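Long-range contacts in aminotransferase, classes I and II (Silicibacter pomeroyi DSS-3, PDB 3H14), which probably catalyses the pyridoxal-phosphate-dependent transfer of an amino group from L-aspartate to 2-oxoglutarate: residues Q40-P46 with S229-T235; P152-F157 with A185-A190; L162-A168 with G194-D200; M177-M183 with A212-L218. One frame throughout, in Å; residues are numbered along the deposited sequence.

Interaction 1 (Q40-P46 with S229-T235); sequences QPGTGAP and SKYFSMT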
loop_
_atom_site.group_PDB
_atom_site.type_symbol
_atom_site.label_atom_id
_atom_site.label_comp_id
_atom_site.label_asym_id
_atom_site.label_seq_id
_atom_site.Cartn_x
_atom_site.Cartn_y
_atom_site.Cartn_z
ATOM N N GLN A 40 -8.430 0.870 -0.417
ATOM C CA GLN A 40 -8.853 0.197 0.818
ATOM C C GLN A 40 -9.866 -0.855 0.438
ATOM O O GLN A 40 -10.600 -0.655 -0.536
ATOM C CB GLN A 40 -9.566 1.152 1.776
ATOM C CG GLN A 40 -9.007 2.550 1.877
ATOM C CD GLN A 40 -9.907 3.496 2.668
ATOM O OE1 GLN A 40 -11.131 3.301 2.779
ATOM N NE2 GLN A 40 -9.301 4.533 3.216
ATOM N N PRO A 41 -9.932 -1.962 1.198
ATOM C CA PRO A 41 -10.931 -2.980 0.933
ATOM C C PRO A 41 -12.368 -2.461 0.968
ATOM O O PRO A 41 -12.675 -1.486 1.670
ATOM C CB PRO A 41 -10.706 -3.992 2.057
ATOM C CG PRO A 41 -9.324 -3.792 2.466
ATOM C CD PRO A 41 -9.049 -2.350 2.316
ATOM N N GLY A 42 -13.237 -3.106 0.192
ATOM C CA GLY A 42 -14.653 -2.805 0.237
ATOM C C GLY A 42 -15.275 -3.331 1.538
ATOM O O GLY A 42 -16.336 -2.885 1.954
ATOM N N THR A 43 -14.609 -4.262 2.203
ATOM C CA THR A 43 -15.181 -4.913 3.369
ATOM C C THR A 43 -14.711 -4.266 4.661
ATOM O O THR A 43 -13.713 -3.572 4.700
ATOM C CB THR A 43 -14.847 -6.401 3.370
ATOM O OG1 THR A 43 -13.447 -6.572 3.129
ATOM C CG2 THR A 43 -15.665 -7.116 2.271
ATOM N N GLY A 44 -15.489 -4.471 5.710
ATOM C CA GLY A 44 -15.057 -4.121 7.050
ATOM C C GLY A 44 -14.325 -5.258 7.740
ATOM O O GLY A 44 -14.013 -6.288 7.142
ATOM N N ALA A 45 -14.063 -5.069 9.026
ATOM C CA ALA A 45 -13.399 -6.085 9.837
ATOM C C ALA A 45 -14.145 -7.410 9.783
ATOM O O ALA A 45 -15.390 -7.451 9.759
ATOM C CB ALA A 45 -13.243 -5.625 11.267
ATOM N N PRO A 46 -13.398 -8.512 9.768
ATOM C CA PRO A 46 -14.051 -9.802 9.696
ATOM C C PRO A 46 -14.945 -10.074 10.925
ATOM O O PRO A 46 -14.715 -9.536 12.006
ATOM C CB PRO A 46 -12.890 -10.778 9.609
ATOM C CG PRO A 46 -11.727 -10.045 10.179
ATOM C CD PRO A 46 -11.935 -8.622 9.862
ATOM N N SER A 229 -4.837 -3.432 7.647
ATOM C CA SER A 229 -5.761 -2.620 6.888
ATOM C C SER A 229 -6.212 -3.232 5.553
ATOM O O SER A 229 -7.225 -2.787 5.008
ATOM C CB SER A 229 -5.170 -1.229 6.631
ATOM O OG SER A 229 -3.952 -1.328 5.901
ATOM N N LYS A 230 -5.467 -4.220 5.034
ATOM C CA LYS A 230 -5.665 -4.733 3.674
ATOM C C LYS A 230 -6.189 -6.184 3.634
ATOM O O LYS A 230 -7.388 -6.381 3.609
ATOM C CB LYS A 230 -4.399 -4.566 2.829
ATOM C CG LYS A 230 -3.799 -3.169 2.866
ATOM C CD LYS A 230 -4.708 -2.063 2.264
ATOM C CE LYS A 230 -3.966 -0.729 2.350
ATOM N NZ LYS A 230 -4.741 0.503 2.127
ATOM N N TYR A 231 -5.324 -7.187 3.599
ATOM C CA TYR A 231 -5.786 -8.578 3.659
ATOM C C TYR A 231 -6.652 -8.812 4.902
ATOM O O TYR A 231 -7.656 -9.518 4.857
ATOM C CB TYR A 231 -4.621 -9.532 3.730
ATOM C CG TYR A 231 -5.070 -10.956 3.875
ATOM C CD1 TYR A 231 -5.679 -11.636 2.796
ATOM C CD2 TYR A 231 -4.965 -11.612 5.082
ATOM C CE1 TYR A 231 -6.127 -12.959 2.936
ATOM C CE2 TYR A 231 -5.374 -12.932 5.211
ATOM C CZ TYR A 231 -5.956 -13.593 4.145
ATOM O OH TYR A 231 -6.373 -14.884 4.342
ATOM N N PHE A 232 -6.261 -8.216 6.022
ATOM C CA PHE A 232 -7.046 -8.431 7.261
ATOM C C PHE A 232 -8.271 -7.549 7.383
ATOM O O PHE A 232 -9.047 -7.725 8.309
ATOM C CB PHE A 232 -6.151 -8.359 8.480
ATOM C CG PHE A 232 -5.136 -9.428 8.481
ATOM C CD1 PHE A 232 -5.494 -10.729 8.830
ATOM C CD2 PHE A 232 -3.839 -9.166 8.084
ATOM C CE1 PHE A 232 -4.575 -11.756 8.798
ATOM C CE2 PHE A 232 -2.902 -10.164 8.075
ATOM C CZ PHE A 232 -3.282 -11.490 8.430
ATOM N N SER A 233 -8.430 -6.615 6.429
ATOM C CA SER A 233 -9.678 -5.870 6.224
ATOM C C SER A 233 -10.081 -5.010 7.410
ATOM O O SER A 233 -11.269 -4.829 7.646
ATOM C CB SER A 233 -10.812 -6.834 5.848
ATOM O OG SER A 233 -11.906 -6.137 5.237
HETATM N N MSE A 234 -9.104 -4.440 8.121
HETATM C CA MSE A 234 -9.379 -3.553 9.241
HETATM C C MSE A 234 -8.904 -2.127 9.007
HETATM O O MSE A 234 -8.341 -1.474 9.893
HETATM C CB MSE A 234 -8.761 -4.134 10.523
HETATM C CG MSE A 234 -9.374 -5.419 10.884
HETATM SE SE MSE A 234 -8.578 -6.207 12.456
HETATM C CE MSE A 234 -8.963 -4.762 13.685
ATOM N N THR A 235 -9.138 -1.614 7.795
ATOM C CA THR A 235 -8.932 -0.211 7.538
ATOM C C THR A 235 -9.780 0.578 8.527
ATOM O O THR A 235 -10.919 0.241 8.784
ATOM C CB THR A 235 -9.316 0.171 6.055
ATOM O OG1 THR A 235 -8.336 -0.376 5.156
ATOM C CG2 THR A 235 -9.419 1.694 5.886
HETATM O O HOH W 1 -11.083 -2.644 5.618
#
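T235 lays its methyl CG2 over the flat amide of Q40, with CG2 3.7 Å from Q40 CD and almost equally far from OE1 and NE2. The two side chains cross at about a right angle. The two rings of 229-235 meet each other. Y231 CD2 stands 3.6 Å above the centre of the F232 ring, and F232 CE1 lies at the edge of the Y231 ring, in its plane. P41 rests on backbone oxygens, with its CD 3.3 Å from S229 O and its CG close to K230 O.

S233 is the polar centre of the contact. Its OG is anti to the backbone N (chi1 -162°), which turns it to the other loop. There S233 OG donates to G44 O at 2.8 Å, from above the carbonyl plane, and lies 2.6 Å from T43 OG1. Water 1 adds a bridge: it donates to T43 O and accepts from T235 N. T235 OG1 donates to S229 O at 2.7 Å, so T235 braces its own loop as well. A valine here would probably leave S229 O without its hydroxyl partner and 229-235 without the bond that ties its two ends.

K230 to S233 form a type I turn. K230 probably corresponds to the lysine that binds the cofactor in relatives; in this structure its NZ bonds to G39 O. P46 is the N-cap of helix 47-57 and touches A274 of helix 265-274. P41 and T43 pack on Y288 and N284 of helix 278-302.

Interaction 2 (P152-F157 with A185-A190); sequences PVPADF and ALIEAA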
loop_
_atom_site.group_PDB
_atom_site.type_symbol
_atom_site.label_atom_id
_atom_site.label_comp_id
_atom_site.label_asym_id
_atom_site.label_seq_id
_atom_site.Cartn_x
_atom_site.Cartn_y
_atom_site.Cartn_z
ATOM N N PRO A 152 12.183 -0.522 -8.186
ATOM C CA PRO A 152 13.590 -0.139 -8.298
ATOM C C PRO A 152 14.524 -1.330 -8.518
ATOM O O PRO A 152 14.228 -2.448 -8.107
ATOM C CB PRO A 152 13.893 0.562 -6.970
ATOM C CG PRO A 152 12.879 0.083 -6.039
ATOM C CD PRO A 152 11.635 -0.282 -6.846
ATOM N N VAL A 153 15.608 -1.052 -9.227
ATOM C CA VAL A 153 16.706 -1.975 -9.390
ATOM C C VAL A 153 17.982 -1.316 -8.846
ATOM O O VAL A 153 18.057 -0.101 -8.708
ATOM C CB VAL A 153 16.900 -2.393 -10.859
ATOM C CG1 VAL A 153 15.651 -3.159 -11.381
ATOM C CG2 VAL A 153 17.212 -1.201 -11.712
ATOM N N PRO A 154 18.987 -2.129 -8.502
ATOM C CA PRO A 154 20.209 -1.539 -7.968
ATOM C C PRO A 154 20.767 -0.373 -8.760
ATOM O O PRO A 154 21.161 0.633 -8.155
ATOM C CB PRO A 154 21.172 -2.736 -7.895
ATOM C CG PRO A 154 20.289 -3.867 -7.630
ATOM C CD PRO A 154 19.035 -3.589 -8.458
ATOM N N ALA A 155 20.725 -0.454 -10.089
ATOM C CA ALA A 155 21.220 0.617 -10.952
ATOM C C ALA A 155 20.523 1.962 -10.759
ATOM O O ALA A 155 21.101 3.012 -11.024
ATOM C CB ALA A 155 21.173 0.164 -12.487
ATOM N N ASP A 156 19.265 1.927 -10.311
ATOM C CA ASP A 156 18.504 3.117 -10.048
ATOM C C ASP A 156 19.057 3.971 -8.905
ATOM O O ASP A 156 18.779 5.165 -8.842
ATOM C CB ASP A 156 17.053 2.752 -9.729
ATOM C CG ASP A 156 16.260 2.296 -10.958
ATOM O OD1 ASP A 156 16.503 2.820 -12.088
ATOM O OD2 ASP A 156 15.377 1.447 -10.777
ATOM N N PHE A 157 19.822 3.369 -7.995
ATOM C CA PHE A 157 20.400 4.142 -6.890
ATOM C C PHE A 157 21.918 3.959 -6.709
ATOM O O PHE A 157 22.495 4.513 -5.800
ATOM C CB PHE A 157 19.625 3.899 -5.586
ATOM C CG PHE A 157 19.576 2.469 -5.154
ATOM C CD1 PHE A 157 20.565 1.945 -4.338
ATOM C CD2 PHE A 157 18.535 1.637 -5.548
ATOM C CE1 PHE A 157 20.528 0.656 -3.943
ATOM C CE2 PHE A 157 18.490 0.333 -5.143
ATOM C CZ PHE A 157 19.496 -0.163 -4.337
ATOM N N ALA A 185 18.718 -8.952 -4.639
ATOM C CA ALA A 185 19.592 -8.027 -5.329
ATOM C C ALA A 185 19.470 -6.651 -4.722
ATOM O O ALA A 185 20.469 -5.977 -4.483
ATOM C CB ALA A 185 19.261 -7.978 -6.805
ATOM N N LEU A 186 18.230 -6.238 -4.461
ATOM C CA LEU A 186 17.983 -4.943 -3.836
ATOM C C LEU A 186 18.604 -4.857 -2.454
ATOM O O LEU A 186 19.241 -3.864 -2.132
ATOM C CB LEU A 186 16.470 -4.642 -3.758
ATOM C CG LEU A 186 15.821 -4.164 -5.041
ATOM C CD1 LEU A 186 14.280 -4.224 -4.958
ATOM C CD2 LEU A 186 16.308 -2.754 -5.338
ATOM N N ILE A 187 18.387 -5.878 -1.624
ATOM C CA ILE A 187 18.936 -5.893 -0.271
ATOM C C ILE A 187 20.477 -5.884 -0.291
ATOM O O ILE A 187 21.105 -5.115 0.452
ATOM C CB ILE A 187 18.432 -7.118 0.555
ATOM C CG1 ILE A 187 16.958 -6.928 0.921
ATOM C CG2 ILE A 187 19.272 -7.308 1.859
ATOM C CD1 ILE A 187 16.293 -8.175 1.517
ATOM N N GLU A 188 21.072 -6.723 -1.138
ATOM C CA GLU A 188 22.540 -6.768 -1.251
ATOM C C GLU A 188 23.080 -5.381 -1.642
ATOM O O GLU A 188 24.004 -4.875 -1.026
ATOM C CB GLU A 188 22.977 -7.857 -2.233
ATOM N N ALA A 189 22.445 -4.743 -2.618
ATOM C CA ALA A 189 22.860 -3.443 -3.115
ATOM C C ALA A 189 22.687 -2.331 -2.096
ATOM O O ALA A 189 23.567 -1.489 -1.939
ATOM C CB ALA A 189 22.116 -3.107 -4.413
ATOM N N ALA A 190 21.542 -2.304 -1.417
ATOM C CA ALA A 190 21.329 -1.366 -0.324
ATOM C C ALA A 190 22.407 -1.497 0.756
ATOM O O ALA A 190 23.023 -0.504 1.143
ATOM C CB ALA A 190 19.912 -1.562 0.297
#
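P154 and L186 bring the two backbones nearest, their CA atoms 5.8 Å apart, where a short, weakly bonded helical turn at 154-157 meets helix 180-192. No hydrogen bond joins the two segments, and the contact is made by apolar side chains.

P154 sits on the small residues of the helix. Its CB is 3.6 Å from A189 CB, and its CG reaches A185 O. F157 comes in beside it. CG of F157 lies between the backbone N and the carbonyl carbon (chi1 58°), and this folds the ring back over its own turn. P154 O then lies 3.8 Å above the ring, over its centre. L186 CD2 meets the edge of the same ring, 3.8 Å from F157 CE2. A189 CB comes at it obliquely, close to F157 CZ. The backbone N of A190 is also at the edge.

Helix 180-192 is the crossover helix of a beta-alpha-beta unit in the seven-stranded sheet. The turn at 154-157 precedes the first strand of that unit and packs beside its helix. L186 touches both the turn and the sheet: its CD2 lies 3.5 Å from P152 O as well as against F157, and its side chain also meets V167 and F197.

The turn is fixed from within. D156 OD2 accepts from V153 N at 2.9 Å, on the anti side and well out of the carboxylate plane, and D156 N bonds back to V153 O. These reciprocal bonds tie V153, just before the turn, to D156. F157 O accepts from Q193 NE2, just past the helix.

Interaction 3 (L162-A168 with G194-D200); sequences LAGLMVA and GASFISD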
loop_
_atom_site.group_PDB
_atom_site.type_symbol
_atom_site.label_atom_id
_atom_site.label_comp_id
_atom_site.label_asym_id
_atom_site.label_seq_id
_atom_site.Cartn_x
_atom_site.Cartn_y
_atom_site.Cartn_z
ATOM N N LEU A 162 22.419 7.493 -0.461
ATOM C CA LEU A 162 21.161 7.311 0.246
ATOM C C LEU A 162 21.428 6.739 1.614
ATOM O O LEU A 162 22.180 5.778 1.762
ATOM C CB LEU A 162 20.238 6.334 -0.497
ATOM C CG LEU A 162 19.714 6.700 -1.886
ATOM C CD1 LEU A 162 18.880 5.561 -2.379
ATOM C CD2 LEU A 162 18.928 8.000 -1.827
ATOM N N ALA A 163 20.701 7.260 2.584
ATOM C CA ALA A 163 20.720 6.755 3.970
ATOM C C ALA A 163 19.786 5.563 4.130
ATOM O O ALA A 163 19.989 4.696 4.993
ATOM C CB ALA A 163 20.321 7.912 4.923
ATOM N N GLY A 164 18.728 5.521 3.292
ATOM C CA GLY A 164 17.793 4.437 3.288
ATOM C C GLY A 164 17.150 4.201 1.938
ATOM O O GLY A 164 17.181 5.084 1.037
ATOM N N LEU A 165 16.582 3.011 1.821
ATOM C CA LEU A 165 15.799 2.590 0.664
ATOM C C LEU A 165 14.519 1.883 1.096
ATOM O O LEU A 165 14.552 0.965 1.922
ATOM C CB LEU A 165 16.593 1.649 -0.215
ATOM C CG LEU A 165 15.885 1.155 -1.494
ATOM C CD1 LEU A 165 15.769 2.287 -2.525
ATOM C CD2 LEU A 165 16.650 -0.069 -2.083
HETATM N N MSE A 166 13.404 2.271 0.493
HETATM C CA MSE A 166 12.127 1.621 0.776
HETATM C C MSE A 166 11.537 0.983 -0.458
HETATM O O MSE A 166 11.536 1.587 -1.521
HETATM C CB MSE A 166 11.137 2.632 1.307
HETATM C CG MSE A 166 9.818 1.987 1.692
HETATM SE SE MSE A 166 9.087 2.653 3.342
HETATM C CE MSE A 166 8.451 0.826 3.501
ATOM N N VAL A 167 11.090 -0.260 -0.320
ATOM C CA VAL A 167 10.488 -1.015 -1.421
ATOM C C VAL A 167 9.126 -1.541 -0.980
ATOM O O VAL A 167 8.907 -1.792 0.214
ATOM C CB VAL A 167 11.362 -2.227 -1.886
ATOM C CG1 VAL A 167 12.718 -1.734 -2.349
ATOM C CG2 VAL A 167 11.496 -3.261 -0.767
ATOM N N ALA A 168 8.211 -1.705 -1.938
ATOM C CA ALA A 168 6.877 -2.262 -1.633
ATOM C C ALA A 168 6.561 -3.381 -2.592
ATOM O O ALA A 168 6.730 -3.227 -3.808
ATOM C CB ALA A 168 5.789 -1.163 -1.694
ATOM N N GLY A 194 25.349 1.258 2.294
ATOM C CA GLY A 194 25.031 1.858 3.579
ATOM C C GLY A 194 23.622 2.414 3.689
ATOM O O GLY A 194 23.345 3.182 4.590
ATOM N N ALA A 195 22.740 2.025 2.760
ATOM C CA ALA A 195 21.314 2.434 2.782
ATOM C C ALA A 195 20.478 1.431 3.628
ATOM O O ALA A 195 20.387 0.257 3.296
ATOM C CB ALA A 195 20.769 2.513 1.372
ATOM N N SER A 196 19.878 1.903 4.716
ATOM C CA SER A 196 19.046 1.044 5.555
ATOM C C SER A 196 17.789 0.660 4.784
ATOM O O SER A 196 17.134 1.524 4.237
ATOM C CB SER A 196 18.645 1.769 6.840
ATOM O OG SER A 196 19.793 2.183 7.543
ATOM N N PHE A 197 17.472 -0.628 4.793
ATOM C CA PHE A 197 16.439 -1.240 3.989
ATOM C C PHE A 197 15.128 -1.388 4.729
ATOM O O PHE A 197 15.029 -2.058 5.783
ATOM C CB PHE A 197 16.908 -2.600 3.493
ATOM C CG PHE A 197 16.054 -3.195 2.389
ATOM C CD1 PHE A 197 16.224 -2.778 1.055
ATOM C CD2 PHE A 197 15.100 -4.162 2.665
ATOM C CE1 PHE A 197 15.456 -3.313 0.024
ATOM C CE2 PHE A 197 14.310 -4.704 1.643
ATOM C CZ PHE A 197 14.494 -4.281 0.301
ATOM N N ILE A 198 14.083 -0.818 4.130
ATOM C CA ILE A 198 12.726 -0.922 4.678
ATOM C C ILE A 198 11.817 -1.576 3.656
ATOM O O ILE A 198 11.707 -1.077 2.540
ATOM C CB ILE A 198 12.166 0.435 5.016
ATOM C CG1 ILE A 198 13.078 1.176 5.989
ATOM C CG2 ILE A 198 10.726 0.299 5.568
ATOM C CD1 ILE A 198 12.676 2.512 6.218
ATOM N N SER A 199 11.187 -2.691 4.055
ATOM C CA SER A 199 10.306 -3.486 3.210
ATOM C C SER A 199 8.856 -3.272 3.638
ATOM O O SER A 199 8.466 -3.597 4.764
ATOM C CB SER A 199 10.672 -4.960 3.306
ATOM O OG SER A 199 9.916 -5.790 2.442
ATOM N N ASP A 200 8.074 -2.696 2.718
ATOM C CA ASP A 200 6.647 -2.438 2.922
ATOM C C ASP A 200 5.915 -3.681 2.402
ATOM O O ASP A 200 5.922 -3.989 1.206
ATOM C CB ASP A 200 6.237 -1.138 2.201
ATOM C CG ASP A 200 4.730 -0.839 2.290
ATOM O OD1 ASP A 200 3.954 -1.763 2.612
ATOM O OD2 ASP A 200 4.324 0.310 2.002
#
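L165 and F197 lie side by side and point the same way, from neighbouring strands onto one face of the sheet. L165 CD2 meets the edge of the F197 ring, 4.0 Å from CE1. V167 points to the same face. Its side chain crosses that of F197 at about a right angle, and V167 CG2 comes obliquely to F197 CZ, at 3.3 Å. The V167 torsion (chi1 -59°) leaves both methyls near the ring, CG2 at CZ and CG1 by CE1.

The strands 164-168 and 196-200 are parallel, at 17° to each other. Five backbone bonds join them, from S196 N to A163 O at one end to D200 N to V167 O at the other. They are the two strands of a beta-alpha-beta unit. Its crossover helix 180-192 packs on the L165, V167 and F197 face through L186, M183, I187 and A190.

M166, I198 and D200 point to the other face, against F104 and F108 of helix 100-111. The selenomethionine M166 lies near I198, but its side chain was modelled in two conformers and the detail is doubtful. A168 CB lies 3.9 Å from D200 CB. D200 is held by Y128 OH at OD2 and by I202 N at OD1. In relatives the aspartate at the end of this strand pairs with the cofactor's pyridine nitrogen, and D200 probably corresponds to it. G164 has its CA 3.1 Å from S196 O, where a side chain would be tight.

Interaction 4 (M177-M183 with A212-L218); sequences MLDHAAM and AVTALEL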
loop_
_atom_site.group_PDB
_atom_site.type_symbol
_atom_site.label_atom_id
_atom_site.label_comp_id
_atom_site.label_asym_id
_atom_site.label_seq_id
_atom_site.Cartn_x
_atom_site.Cartn_y
_atom_site.Cartn_z
HETATM N N MSE A 177 5.124 -7.121 -7.907
HETATM C CA MSE A 177 5.793 -7.772 -6.821
HETATM C C MSE A 177 7.261 -8.048 -7.106
HETATM O O MSE A 177 7.698 -8.097 -8.254
HETATM C CB MSE A 177 5.056 -9.055 -6.484
HETATM C CG MSE A 177 3.724 -8.778 -5.836
HETATM SE SE MSE A 177 2.539 -10.322 -5.805
HETATM C CE MSE A 177 3.492 -11.291 -4.377
ATOM N N LEU A 178 8.004 -8.236 -6.031
ATOM C CA LEU A 178 9.426 -8.576 -6.085
ATOM C C LEU A 178 9.574 -10.034 -5.719
ATOM O O LEU A 178 9.198 -10.455 -4.607
ATOM C CB LEU A 178 10.213 -7.738 -5.087
ATOM C CG LEU A 178 10.282 -6.257 -5.436
ATOM C CD1 LEU A 178 10.670 -5.401 -4.234
ATOM C CD2 LEU A 178 11.221 -6.034 -6.576
ATOM N N ASP A 179 10.125 -10.805 -6.646
ATOM C CA ASP A 179 10.410 -12.193 -6.345
ATOM C C ASP A 179 11.707 -12.272 -5.507
ATOM O O ASP A 179 12.349 -11.245 -5.234
ATOM C CB ASP A 179 10.428 -13.028 -7.625
ATOM C CG ASP A 179 11.608 -12.717 -8.561
ATOM O OD1 ASP A 179 12.508 -11.888 -8.261
ATOM O OD2 ASP A 179 11.609 -13.331 -9.648
ATOM N N HIS A 180 12.043 -13.483 -5.068
ATOM C CA HIS A 180 13.203 -13.728 -4.220
ATOM C C HIS A 180 14.520 -13.157 -4.771
ATOM O O HIS A 180 15.308 -12.569 -4.016
ATOM C CB HIS A 180 13.344 -15.234 -4.027
ATOM C CG HIS A 180 14.255 -15.609 -2.908
ATOM N ND1 HIS A 180 15.627 -15.681 -3.063
ATOM C CD2 HIS A 180 13.997 -15.945 -1.620
ATOM C CE1 HIS A 180 16.173 -16.045 -1.912
ATOM N NE2 HIS A 180 15.207 -16.199 -1.019
ATOM N N ALA A 181 14.747 -13.334 -6.075
ATOM C CA ALA A 181 15.967 -12.835 -6.751
ATOM C C ALA A 181 16.019 -11.313 -6.760
ATOM O O ALA A 181 17.063 -10.724 -6.493
ATOM C CB ALA A 181 16.044 -13.350 -8.191
ATOM N N ALA A 182 14.879 -10.686 -7.070
ATOM C CA ALA A 182 14.781 -9.225 -7.152
ATOM C C ALA A 182 14.980 -8.567 -5.793
ATOM O O ALA A 182 15.624 -7.525 -5.683
ATOM C CB ALA A 182 13.425 -8.815 -7.760
HETATM N N MSE A 183 14.427 -9.205 -4.765
HETATM C CA MSE A 183 14.507 -8.739 -3.396
HETATM C C MSE A 183 15.928 -8.904 -2.887
HETATM O O MSE A 183 16.471 -7.996 -2.298
HETATM C CB MSE A 183 13.551 -9.556 -2.538
HETATM C CG MSE A 183 13.504 -9.172 -1.076
HETATM SE SE MSE A 183 12.705 -7.424 -0.697
HETATM C CE MSE A 183 11.091 -7.760 -1.701
ATOM N N ALA A 212 4.237 -13.837 -2.369
ATOM C CA ALA A 212 4.909 -12.689 -1.769
ATOM C C ALA A 212 6.135 -13.203 -1.049
ATOM O O ALA A 212 6.133 -14.329 -0.528
ATOM C CB ALA A 212 3.988 -11.925 -0.802
ATOM N N VAL A 213 7.201 -12.408 -1.089
ATOM C CA VAL A 213 8.450 -12.755 -0.414
ATOM C C VAL A 213 8.729 -11.761 0.701
ATOM O O VAL A 213 8.949 -10.606 0.428
ATOM C CB VAL A 213 9.661 -12.756 -1.376
ATOM C CG1 VAL A 213 10.898 -13.209 -0.622
ATOM C CG2 VAL A 213 9.406 -13.675 -2.586
ATOM N N THR A 214 8.726 -12.205 1.959
ATOM C CA THR A 214 9.110 -11.306 3.042
ATOM C C THR A 214 10.611 -11.080 2.987
ATOM O O THR A 214 11.365 -11.996 2.691
ATOM C CB THR A 214 8.679 -11.779 4.464
ATOM O OG1 THR A 214 9.052 -10.777 5.414
ATOM C CG2 THR A 214 9.347 -13.063 4.889
ATOM N N ALA A 215 11.033 -9.839 3.226
ATOM C CA ALA A 215 12.445 -9.506 3.316
ATOM C C ALA A 215 13.169 -10.350 4.355
ATOM O O ALA A 215 14.370 -10.568 4.229
ATOM C CB ALA A 215 12.632 -8.050 3.630
ATOM N N LEU A 216 12.437 -10.833 5.356
ATOM C CA LEU A 216 12.980 -11.760 6.381
ATOM C C LEU A 216 13.498 -13.098 5.822
ATOM O O LEU A 216 14.315 -13.739 6.442
ATOM C CB LEU A 216 11.933 -11.998 7.464
ATOM C CG LEU A 216 11.457 -10.691 8.125
ATOM C CD1 LEU A 216 10.445 -10.989 9.190
ATOM C CD2 LEU A 216 12.621 -9.932 8.736
ATOM N N GLU A 217 13.045 -13.502 4.648
ATOM C CA GLU A 217 13.571 -14.698 3.977
ATOM C C GLU A 217 14.992 -14.496 3.433
ATOM O O GLU A 217 15.643 -15.472 3.056
ATOM C CB GLU A 217 12.664 -15.114 2.821
ATOM C CG GLU A 217 11.291 -15.718 3.213
ATOM C CD GLU A 217 10.434 -16.041 2.000
ATOM O OE1 GLU A 217 9.366 -15.407 1.791
ATOM O OE2 GLU A 217 10.840 -16.919 1.218
ATOM N N LEU A 218 15.450 -13.243 3.348
ATOM C CA LEU A 218 16.771 -12.898 2.795
ATOM C C LEU A 218 17.697 -12.249 3.798
ATOM O O LEU A 218 18.903 -12.400 3.686
ATOM C CB LEU A 218 16.637 -11.967 1.584
ATOM C CG LEU A 218 16.086 -12.713 0.357
ATOM C CD1 LEU A 218 14.949 -11.954 -0.301
ATOM C CD2 LEU A 218 17.166 -13.105 -0.651
HETATM O O HOH W 2 7.469 -9.835 -2.535
#
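L218 lies over one face of the H180 ring. Its CG is 3.8 Å above the ring plane, offset toward the rim, in a CH-pi contact, and its CD2 comes 3.3 Å from H180 CE1. The other methyl, L218 CD1, presses on M183 CG at 3.2 Å, which is tight. Here the M183 chain runs out with CG anti to the backbone N (chi1 -179°), then bends so that SE faces A215 CB. A glycine in place of L218 would probably uncover this face of H180 and open a gap beside M183.

V213 fills the middle. Its CG2 is 3.6 Å from H180 N and near L178 O. Selenomethionine M177 closes the far end, its CE against the A212 backbone, 3.3 Å from A212 CA, again a tight approach. Water 2 joins the segments, accepting from V213 N at 3.0 Å and lying at 2.8 Å from L178 O.

Behind these, D179 is the N-cap of the helix: its OD1 accepts from A182 N at 2.9 Å. This fixes the first turn, which carries H180 and M183. On the other side T214 N donates to E217 OE1 in a long bond, and E201 holds T214 OG1 and A215 N. L218 also touches I187 one turn further along the helix.

The arrangement is the capped start of the crossover helix 180-192, packed against the 3-10 turn 215-217 in the loop that leads from strand 196-200 to strand 223-227.

Overall arrangement
From the N terminus, the loop 40-46 comes first. Interaction 1 joins it to 229-235, and the other three contacts all lie in the chain between those ends. Interaction 2 starts at 152-157 and closes on 185-190. Interaction 3 starts at 162-168 and closes on 194-200, and interaction 4 joins 177-183 to 212-218. These three cross one another and touch, through I187 and L186 on the helix and F197 and V167 on the sheet. Together they tie strands 164-168 and 196-200, helix 180-192 and the flanking turns into one alpha/beta unit, the helix packed on one face of the sheet. Interaction 1 stands apart, its centre 24 to 32 Å from theirs, beside helices 265-274 and 278-302.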